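Local coordinates for glycoside hydrolase family 16 protein (Akkermansia muciniphila, PDB 6T2N) that probably cleaves mucin O-glycan chains internally as an endo-acting beta-galactosidase, a step that begins mucin breakdown in the human gut, at residues A[147-152]-A[298-303]; A[162-167]-A[267-272]. One frame throughout, in Å; residues are numbered along the deposited sequence.

Contact 1 (A[147-152]-A[298-303]); sequences RLEVRA and YVRFYQ
Residues 147-152 and 298-302 run antiparallel, their axes 170° apart in direction and 4.7 Å at closest approach, with hydrogen-bonded pairs at Arg-147/Tyr-302, Glu-149/Arg-300 and Arg-151/Tyr-298; the bond from Tyr-298 N to Arg-151 O is weak. These three pairs put their side chains on one face. Tyr-298 has CG between its backbone N and carbonyl carbon (chi1 60°), which swings the ring across to the neighbouring strand. There Arg-151 CB sits over one ring face in a CH-pi contact, 3.7 Å from the Tyr-298 centroid and 13° off the normal. Over the opposite face comes the Arg-300 guanidinium, its CZ 3.4 Å above the Tyr-298 ring plane. Arg-300 NH2 is salt-bridged to Glu-59, a calcium ligand. With an alanine at Tyr-298, the Arg-300 guanidinium would probably lose the ring it lies against, and Arg-151 CB its CH-pi partner, leaving a gap between them. Arg-147 NE donates to the anti lone pair of Glu-149 OE2 at 2.8 Å, part of a salt bridge and almost in the guanidinium plane, while Arg-147 NH1 pairs with Glu-230. The same carboxylate lies obliquely by the Tyr-302 ring, Glu-149 CD to Tyr-302 CE1 being 3.9 Å. The other face is apolar: Val-150 CG2 meets Val-299 CG2 at 4.0 Å, the side chains alongside, and Leu-148 CD1 touches Val-299 CG1 at 4.1 Å. One face of charged and tyrosine side chains and one apolar face fit the outer sheet of the GH16 beta-jelly-roll sandwich, next to the calcium site that Asp-297 completes with Glu-59 and Gly-98.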
ATOM      1  N   ARG A 147      -8.636  10.203  -7.701  1.00 77.89           N
ATOM      2  CA  ARG A 147      -9.335   8.974  -7.307  1.00 76.18           C
ATOM      3  C   ARG A 147      -8.480   7.829  -7.807  1.00 75.23           C
ATOM      4  O   ARG A 147      -8.166   7.810  -9.029  1.00 76.90           O
ATOM      5  CB  ARG A 147     -10.726   8.927  -7.939  1.00 80.32           C
ATOM      6  CG  ARG A 147     -11.437   7.595  -7.752  1.00 75.88           C
ATOM      7  CD  ARG A 147     -12.516   7.459  -8.785  1.00 76.09           C
ATOM      8  NE  ARG A 147     -13.376   6.332  -8.484  1.00 75.75           N
ATOM      9  CZ  ARG A 147     -14.344   6.347  -7.580  1.00 74.70           C
ATOM     10  NH1 ARG A 147     -14.566   7.424  -6.849  1.00 77.02           N
ATOM     11  NH2 ARG A 147     -15.077   5.274  -7.383  1.00 72.93           N
ATOM     12  N   LEU A 148      -8.145   6.933  -6.887  1.00 71.76           N
ATOM     13  CA  LEU A 148      -7.264   5.777  -7.124  1.00 68.37           C
ATOM     14  C   LEU A 148      -8.046   4.518  -6.838  1.00 67.24           C
ATOM     15  O   LEU A 148      -8.454   4.349  -5.661  1.00 65.88           O
ATOM     16  CB  LEU A 148      -6.069   5.852  -6.193  1.00 67.59           C
ATOM     17  CG  LEU A 148      -5.053   4.739  -6.409  1.00 71.65           C
ATOM     18  CD1 LEU A 148      -4.602   4.641  -7.878  1.00 72.11           C
ATOM     19  CD2 LEU A 148      -3.885   4.982  -5.468  1.00 72.03           C
ATOM     20  N   GLU A 149      -8.254   3.727  -7.893  1.00 67.08           N
ATOM     21  CA  GLU A 149      -9.117   2.529  -7.894  1.00 66.59           C
ATOM     22  C   GLU A 149      -8.185   1.333  -7.962  1.00 67.69           C
ATOM     23  O   GLU A 149      -7.349   1.299  -8.892  1.00 70.21           O
ATOM     24  CB  GLU A 149     -10.033   2.504  -9.112  1.00 69.79           C
ATOM     25  CG  GLU A 149     -11.037   3.627  -9.165  1.00 71.89           C
ATOM     26  CD  GLU A 149     -12.061   3.467 -10.273  1.00 76.19           C
ATOM     27  OE1 GLU A 149     -11.965   2.448 -11.021  1.00 75.85           O
ATOM     28  OE2 GLU A 149     -12.971   4.341 -10.363  1.00 74.85           O
ATOM     29  N   VAL A 150      -8.302   0.409  -7.014  1.00 66.07           N
ATOM     30  CA  VAL A 150      -7.485  -0.830  -7.023  1.00 66.58           C
ATOM     31  C   VAL A 150      -8.419  -2.005  -6.767  1.00 65.58           C
ATOM     32  O   VAL A 150      -9.028  -2.090  -5.673  1.00 60.67           O
ATOM     33  CB  VAL A 150      -6.301  -0.786  -6.038  1.00 67.93           C
ATOM     34  CG1 VAL A 150      -5.544  -2.120  -6.054  1.00 68.97           C
ATOM     35  CG2 VAL A 150      -5.348   0.369  -6.360  1.00 67.35           C
ATOM     36  N   ARG A 151      -8.509  -2.872  -7.776  1.00 69.53           N
ATOM     37  CA  ARG A 151      -9.361  -4.084  -7.732  1.00 70.85           C
ATOM     38  C   ARG A 151      -8.497  -5.316  -7.487  1.00 69.03           C
ATOM     39  O   ARG A 151      -7.537  -5.502  -8.284  1.00 64.81           O
ATOM     40  CB  ARG A 151     -10.148  -4.280  -9.017  1.00 73.94           C
ATOM     41  CG  ARG A 151     -11.208  -5.346  -8.809  1.00 78.23           C
ATOM     42  CD  ARG A 151     -12.603  -4.951  -9.244  1.00 82.38           C
ATOM     43  NE  ARG A 151     -13.520  -6.079  -9.129  1.00 82.06           N
ATOM     44  CZ  ARG A 151     -13.449  -7.157  -9.910  1.00 84.18           C
ATOM     45  NH1 ARG A 151     -12.494  -7.280 -10.823  1.00 83.99           N
ATOM     46  NH2 ARG A 151     -14.310  -8.141  -9.752  1.00 86.76           N
ATOM     47  N   ALA A 152      -8.828  -6.095  -6.432  1.00 68.50           N
ATOM     48  CA  ALA A 152      -7.960  -7.174  -5.901  1.00 68.66           C
ATOM     49  C   ALA A 152      -8.736  -8.262  -5.138  1.00 70.32           C
ATOM     50  O   ALA A 152      -9.621  -7.960  -4.279  1.00 72.32           O
ATOM     51  CB  ALA A 152      -6.883  -6.559  -5.033  1.00 65.77           C
ATOM     52  N   TYR A 298      -6.626  -4.559 -11.397  1.00 66.73           N
ATOM     53  CA  TYR A 298      -6.195  -3.288 -12.022  1.00 67.47           C
ATOM     54  C   TYR A 298      -5.872  -2.200 -10.993  1.00 64.70           C
ATOM     55  O   TYR A 298      -6.249  -2.265  -9.791  1.00 61.47           O
ATOM     56  CB  TYR A 298      -7.225  -2.806 -13.049  1.00 69.16           C
ATOM     57  CG  TYR A 298      -8.607  -2.532 -12.527  1.00 70.29           C
ATOM     58  CD1 TYR A 298      -8.874  -1.459 -11.679  1.00 71.46           C
ATOM     59  CD2 TYR A 298      -9.672  -3.325 -12.911  1.00 72.18           C
ATOM     60  CE1 TYR A 298     -10.163  -1.197 -11.226  1.00 70.76           C
ATOM     61  CE2 TYR A 298     -10.966  -3.071 -12.476  1.00 73.66           C
ATOM     62  CZ  TYR A 298     -11.211  -2.005 -11.634  1.00 71.51           C
ATOM     63  OH  TYR A 298     -12.474  -1.804 -11.193  1.00 71.62           O
ATOM     64  N   VAL A 299      -5.119  -1.230 -11.497  1.00 65.19           N
ATOM     65  CA  VAL A 299      -4.811   0.050 -10.814  1.00 67.79           C
ATOM     66  C   VAL A 299      -5.136   1.161 -11.803  1.00 73.21           C
ATOM     67  O   VAL A 299      -4.551   1.151 -12.894  1.00 83.79           O
ATOM     68  CB  VAL A 299      -3.349   0.073 -10.347  1.00 65.14           C
ATOM     69  CG1 VAL A 299      -2.966   1.426  -9.748  1.00 65.02           C
ATOM     70  CG2 VAL A 299      -3.083  -1.079  -9.384  1.00 59.44           C
ATOM     71  N   ARG A 300      -6.104   2.014 -11.459  1.00 77.31           N
ATOM     72  CA  ARG A 300      -6.536   3.184 -12.266  1.00 78.08           C
ATOM     73  C   ARG A 300      -6.570   4.423 -11.389  1.00 77.67           C
ATOM     74  O   ARG A 300      -7.329   4.421 -10.377  1.00 75.89           O
ATOM     75  CB  ARG A 300      -7.931   2.938 -12.804  1.00 81.73           C
ATOM     76  CG  ARG A 300      -8.018   1.608 -13.522  1.00 86.41           C
ATOM     77  CD  ARG A 300      -9.429   1.394 -13.990  1.00 90.15           C
ATOM     78  NE  ARG A 300      -9.560   0.184 -14.781  1.00 88.61           N
ATOM     79  CZ  ARG A 300     -10.681  -0.500 -14.884  1.00 90.58           C
ATOM     80  NH1 ARG A 300     -11.765  -0.126 -14.238  1.00 93.94           N
ATOM     81  NH2 ARG A 300     -10.737  -1.567 -15.636  1.00 95.74           N
ATOM     82  N   PHE A 301      -5.750   5.403 -11.762  1.00 77.82           N
ATOM     83  CA  PHE A 301      -5.708   6.758 -11.163  1.00 76.69           C
ATOM     84  C   PHE A 301      -6.468   7.738 -12.060  1.00 77.78           C
ATOM     85  O   PHE A 301      -6.106   7.779 -13.256  1.00 79.17           O
ATOM     86  CB  PHE A 301      -4.263   7.221 -11.043  1.00 75.08           C
ATOM     87  CG  PHE A 301      -4.140   8.547 -10.348  1.00 77.24           C
ATOM     88  CD1 PHE A 301      -4.766   8.765  -9.131  1.00 76.54           C
ATOM     89  CD2 PHE A 301      -3.384   9.563 -10.892  1.00 80.17           C
ATOM     90  CE1 PHE A 301      -4.623   9.957  -8.455  1.00 74.86           C
ATOM     91  CE2 PHE A 301      -3.217  10.749 -10.201  1.00 79.85           C
ATOM     92  CZ  PHE A 301      -3.831  10.940  -8.987  1.00 78.65           C
ATOM     93  N   TYR A 302      -7.460   8.471 -11.523  1.00 78.55           N
ATOM     94  CA  TYR A 302      -8.218   9.546 -12.244  1.00 82.94           C
ATOM     95  C   TYR A 302      -8.149  10.917 -11.527  1.00 80.49           C
ATOM     96  O   TYR A 302      -7.991  10.965 -10.286  1.00 80.76           O
ATOM     97  CB  TYR A 302      -9.701   9.198 -12.388  1.00 85.19           C
ATOM     98  CG  TYR A 302     -10.055   7.922 -13.112  1.00 86.05           C
ATOM     99  CD1 TYR A 302     -10.001   6.695 -12.468  1.00 85.48           C
ATOM    100  CD2 TYR A 302     -10.528   7.943 -14.412  1.00 86.83           C
ATOM    101  CE1 TYR A 302     -10.377   5.520 -13.100  1.00 85.55           C
ATOM    102  CE2 TYR A 302     -10.910   6.781 -15.059  1.00 87.08           C
ATOM    103  CZ  TYR A 302     -10.843   5.564 -14.401  1.00 87.75           C
ATOM    104  OH  TYR A 302     -11.206   4.399 -15.019  1.00 91.39           O
ATOM    105  N   GLN A 303      -8.314  12.008 -12.289  1.00 81.40           N
ATOM    106  CA  GLN A 303      -8.257  13.427 -11.802  1.00 80.06           C
ATOM    107  C   GLN A 303      -9.277  14.322 -12.533  1.00 83.03           C
ATOM    108  O   GLN A 303      -9.300  14.341 -13.771  1.00 83.74           O
ATOM    109  CB  GLN A 303      -6.860  14.036 -12.021  1.00 77.11           C
ATOM    110  CG  GLN A 303      -5.788  13.515 -11.038  1.00 71.55           C
ATOM    111  CD  GLN A 303      -4.412  14.287 -11.145  1.00 72.84           C
ATOM    112  OE1 GLN A 303      -4.087  14.568 -12.367  1.00 68.68           O
ATOM    113  NE2 GLN A 303      -3.612  14.472  -9.987  1.00 70.77           N
TER

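Contact 2 (A[162-167]-A[267-272]); sequences PAIWLL and FYLILN
Trp-165 and Asn-272 meet edge to amide: the indole NE1 donates to Asn-272 OD1 at 2.7 Å in a fairly straight hydrogen bond. The oxygen lies near the indole plane; NE1 stands off the amide's carbonyl plane by 27°, and ring and amide planes are 75° apart. Trp-165 CG sits between its backbone N and carbonyl carbon, and this leans the indole toward the partner strand, alongside Ile-270. Ile-270 then covers one face, its CD1 3.8 Å from the centroid of the Trp-165 six-membered ring. The bond at the edge and the methyl on the face together fix how the indole is rotated; Asn-272 ND2 has a weak hydrogen bond to Tyr-86 OH. The two antiparallel strands, 151° apart in direction, probably belong to the inner, cleft-side sheet of the GH16 jelly roll, and Trp-165 touches Glu-179 and Asp-181 on strand 179-181, whose Glu-Ile-Asp sequence matches the start of the motif that carries the catalytic acids in relatives, so this face probably borders the substrate cleft. On the same face Leu-167 and Tyr-268 lie side by side: Leu-167 CB is 4.1 Å from the Tyr-268 centroid, off-centre, and Leu-167 O rests 3.3 Å above the Tyr-268 ring plane toward its rim while accepting the Tyr-268 N-H. On the other face of the sheet Leu-166 CG crosses 3.8 Å from Leu-269 CD1, and Ile-164 CG2 lies 4.1 Å from Leu-271 CD2.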
ATOM      1  N   PRO A 162      -1.931  -9.109   3.184  1.00 51.80           N
ATOM      2  CA  PRO A 162      -2.013  -8.365   1.946  1.00 52.69           C
ATOM      3  C   PRO A 162      -2.282  -6.916   2.335  1.00 52.96           C
ATOM      4  O   PRO A 162      -2.982  -6.675   3.320  1.00 56.35           O
ATOM      5  CB  PRO A 162      -3.188  -9.007   1.187  1.00 54.75           C
ATOM      6  CG  PRO A 162      -4.009  -9.765   2.253  1.00 54.27           C
ATOM      7  CD  PRO A 162      -3.149  -9.865   3.495  1.00 53.45           C
ATOM      8  N   ALA A 163      -1.763  -6.003   1.528  1.00 53.21           N
ATOM      9  CA  ALA A 163      -1.862  -4.556   1.766  1.00 53.66           C
ATOM     10  C   ALA A 163      -1.827  -3.822   0.431  1.00 57.13           C
ATOM     11  O   ALA A 163      -1.006  -4.184  -0.415  1.00 62.75           O
ATOM     12  CB  ALA A 163      -0.748  -4.120   2.655  1.00 50.91           C
ATOM     13  N   ILE A 164      -2.723  -2.850   0.279  1.00 56.65           N
ATOM     14  CA  ILE A 164      -2.649  -1.736  -0.702  1.00 55.17           C
ATOM     15  C   ILE A 164      -2.406  -0.467   0.106  1.00 52.76           C
ATOM     16  O   ILE A 164      -3.258  -0.131   0.913  1.00 50.10           O
ATOM     17  CB  ILE A 164      -3.965  -1.690  -1.478  1.00 55.47           C
ATOM     18  CG1 ILE A 164      -4.194  -3.036  -2.155  1.00 56.09           C
ATOM     19  CG2 ILE A 164      -4.048  -0.517  -2.441  1.00 54.77           C
ATOM     20  CD1 ILE A 164      -5.651  -3.284  -2.454  1.00 60.15           C
ATOM     21  N   TRP A 165      -1.285   0.210  -0.110  1.00 53.68           N
ATOM     22  CA  TRP A 165      -0.974   1.398   0.706  1.00 54.06           C
ATOM     23  C   TRP A 165       0.042   2.335   0.044  1.00 56.32           C
ATOM     24  O   TRP A 165       0.723   1.939  -0.886  1.00 62.45           O
ATOM     25  CB  TRP A 165      -0.572   0.914   2.079  1.00 50.70           C
ATOM     26  CG  TRP A 165       0.638   0.065   2.053  1.00 52.34           C
ATOM     27  CD1 TRP A 165       0.758  -1.152   1.472  1.00 54.67           C
ATOM     28  CD2 TRP A 165       1.906   0.353   2.655  1.00 53.53           C
ATOM     29  NE1 TRP A 165       2.024  -1.617   1.648  1.00 51.72           N
ATOM     30  CE2 TRP A 165       2.746  -0.726   2.378  1.00 50.18           C
ATOM     31  CE3 TRP A 165       2.423   1.422   3.386  1.00 54.91           C
ATOM     32  CZ2 TRP A 165       4.063  -0.776   2.801  1.00 49.72           C
ATOM     33  CZ3 TRP A 165       3.723   1.365   3.816  1.00 53.13           C
ATOM     34  CH2 TRP A 165       4.531   0.274   3.528  1.00 50.70           C
ATOM     35  N   LEU A 166       0.001   3.597   0.468  1.00 58.84           N
ATOM     36  CA  LEU A 166       0.798   4.740  -0.053  1.00 57.45           C
ATOM     37  C   LEU A 166       1.501   5.459   1.113  1.00 55.59           C
ATOM     38  O   LEU A 166       0.923   5.549   2.191  1.00 51.06           O
ATOM     39  CB  LEU A 166      -0.142   5.708  -0.770  1.00 56.05           C
ATOM     40  CG  LEU A 166      -1.038   5.090  -1.844  1.00 55.04           C
ATOM     41  CD1 LEU A 166      -2.427   4.713  -1.319  1.00 51.90           C
ATOM     42  CD2 LEU A 166      -1.159   6.025  -3.029  1.00 54.96           C
ATOM     43  N   LEU A 167       2.739   5.881   0.861  1.00 57.18           N
ATOM     44  CA  LEU A 167       3.653   6.650   1.743  1.00 55.86           C
ATOM     45  C   LEU A 167       3.938   7.984   1.049  1.00 58.01           C
ATOM     46  O   LEU A 167       4.177   7.946  -0.189  1.00 59.50           O
ATOM     47  CB  LEU A 167       4.979   5.901   1.903  1.00 56.08           C
ATOM     48  CG  LEU A 167       4.992   4.701   2.849  1.00 55.46           C
ATOM     49  CD1 LEU A 167       6.225   3.813   2.615  1.00 53.85           C
ATOM     50  CD2 LEU A 167       4.906   5.158   4.296  1.00 54.99           C
ATOM     51  N   PHE A 267       2.298  11.124  -2.836  1.00 60.98           N
ATOM     52  CA  PHE A 267       2.325   9.791  -2.173  1.00 62.00           C
ATOM     53  C   PHE A 267       2.669   8.697  -3.198  1.00 60.51           C
ATOM     54  O   PHE A 267       2.104   8.738  -4.320  1.00 62.03           O
ATOM     55  CB  PHE A 267       0.964   9.592  -1.500  1.00 60.94           C
ATOM     56  CG  PHE A 267       0.907  10.008  -0.060  1.00 57.97           C
ATOM     57  CD1 PHE A 267       0.825  11.329   0.277  1.00 63.10           C
ATOM     58  CD2 PHE A 267       0.947   9.071   0.945  1.00 57.94           C
ATOM     59  CE1 PHE A 267       0.768  11.718   1.608  1.00 66.39           C
ATOM     60  CE2 PHE A 267       0.888   9.445   2.273  1.00 61.23           C
ATOM     61  CZ  PHE A 267       0.802  10.777   2.604  1.00 65.07           C
ATOM     62  N   TYR A 268       3.542   7.738  -2.865  1.00 61.54           N
ATOM     63  CA  TYR A 268       3.819   6.600  -3.804  1.00 62.79           C
ATOM     64  C   TYR A 268       3.131   5.337  -3.304  1.00 59.31           C
ATOM     65  O   TYR A 268       2.746   5.261  -2.132  1.00 60.06           O
ATOM     66  CB  TYR A 268       5.296   6.386  -4.116  1.00 62.14           C
ATOM     67  CG  TYR A 268       6.098   6.043  -2.906  1.00 62.91           C
ATOM     68  CD1 TYR A 268       6.144   4.738  -2.472  1.00 63.95           C
ATOM     69  CD2 TYR A 268       6.757   7.024  -2.169  1.00 68.17           C
ATOM     70  CE1 TYR A 268       6.874   4.392  -1.348  1.00 68.97           C
ATOM     71  CE2 TYR A 268       7.466   6.705  -1.016  1.00 67.59           C
ATOM     72  CZ  TYR A 268       7.521   5.377  -0.608  1.00 68.90           C
ATOM     73  OH  TYR A 268       8.200   4.964   0.505  1.00 66.18           O
ATOM     74  N   LEU A 269       2.865   4.441  -4.252  1.00 59.99           N
ATOM     75  CA  LEU A 269       1.959   3.283  -4.055  1.00 58.39           C
ATOM     76  C   LEU A 269       2.759   1.995  -3.880  1.00 59.58           C
ATOM     77  O   LEU A 269       3.793   1.806  -4.563  1.00 60.62           O
ATOM     78  CB  LEU A 269       0.999   3.135  -5.228  1.00 56.08           C
ATOM     79  CG  LEU A 269       0.106   1.894  -5.148  1.00 56.41           C
ATOM     80  CD1 LEU A 269      -0.757   1.886  -3.896  1.00 52.90           C
ATOM     81  CD2 LEU A 269      -0.775   1.751  -6.399  1.00 59.94           C
ATOM     82  N   ILE A 270       2.271   1.154  -2.970  1.00 61.78           N
ATOM     83  CA  ILE A 270       2.822  -0.194  -2.679  1.00 59.03           C
ATOM     84  C   ILE A 270       1.709  -1.220  -2.708  1.00 56.66           C
ATOM     85  O   ILE A 270       0.687  -0.982  -2.001  1.00 51.05           O
ATOM     86  CB  ILE A 270       3.469  -0.239  -1.308  1.00 56.33           C
ATOM     87  CG1 ILE A 270       4.624   0.740  -1.219  1.00 57.87           C
ATOM     88  CG2 ILE A 270       3.905  -1.651  -1.056  1.00 59.72           C
ATOM     89  CD1 ILE A 270       5.422   0.561   0.053  1.00 60.04           C
ATOM     90  N   LEU A 271       1.975  -2.319  -3.431  1.00 56.42           N
ATOM     91  CA  LEU A 271       1.153  -3.558  -3.455  1.00 54.74           C
ATOM     92  C   LEU A 271       2.038  -4.695  -2.944  1.00 54.41           C
ATOM     93  O   LEU A 271       3.106  -4.893  -3.505  1.00 60.47           O
ATOM     94  CB  LEU A 271       0.685  -3.777  -4.889  1.00 55.06           C
ATOM     95  CG  LEU A 271       0.054  -2.559  -5.567  1.00 56.81           C
ATOM     96  CD1 LEU A 271      -0.339  -2.886  -6.984  1.00 60.99           C
ATOM     97  CD2 LEU A 271      -1.174  -2.110  -4.833  1.00 55.44           C
ATOM     98  N   ASN A 272       1.657  -5.375  -1.876  1.00 51.20           N
ATOM     99  CA  ASN A 272       2.556  -6.364  -1.240  1.00 52.84           C
ATOM    100  C   ASN A 272       1.725  -7.386  -0.433  1.00 56.89           C
ATOM    101  O   ASN A 272       0.554  -7.077  -0.058  1.00 59.69           O
ATOM    102  CB  ASN A 272       3.631  -5.659  -0.415  1.00 53.22           C
ATOM    103  CG  ASN A 272       3.062  -5.195   0.905  1.00 53.88           C
ATOM    104  OD1 ASN A 272       2.391  -4.187   0.959  1.00 56.06           O
ATOM    105  ND2 ASN A 272       3.164  -5.999   1.943  1.00 57.60           N
TER

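How the contacts relate
Contacts 1 and 2 occupy different sheets of one sandwich, their centres about 12 Å apart, and meet through their apolar faces. Val-150 CG1 lies 3.8 Å from Ile-164 CD1, and Val-299 CG1 4.0 Å from Leu-269 CD2. Both are largely buried, but the centre of 162-167/267-272 is about 2 Å from the centre of the chain, against about 12 Å for that of 147-152/298-303. Their far faces also differ: arginines, a glutamate and tyrosines in contact 1, with the Tyr-298 end near calcium; mainly aromatic and aliphatic groups with one asparagine in contact 2. Strands 146-153 and 160-168 are consecutive, as are 267-275 and 292-302; in chain order contact 2 falls within the loop contact 1 closes.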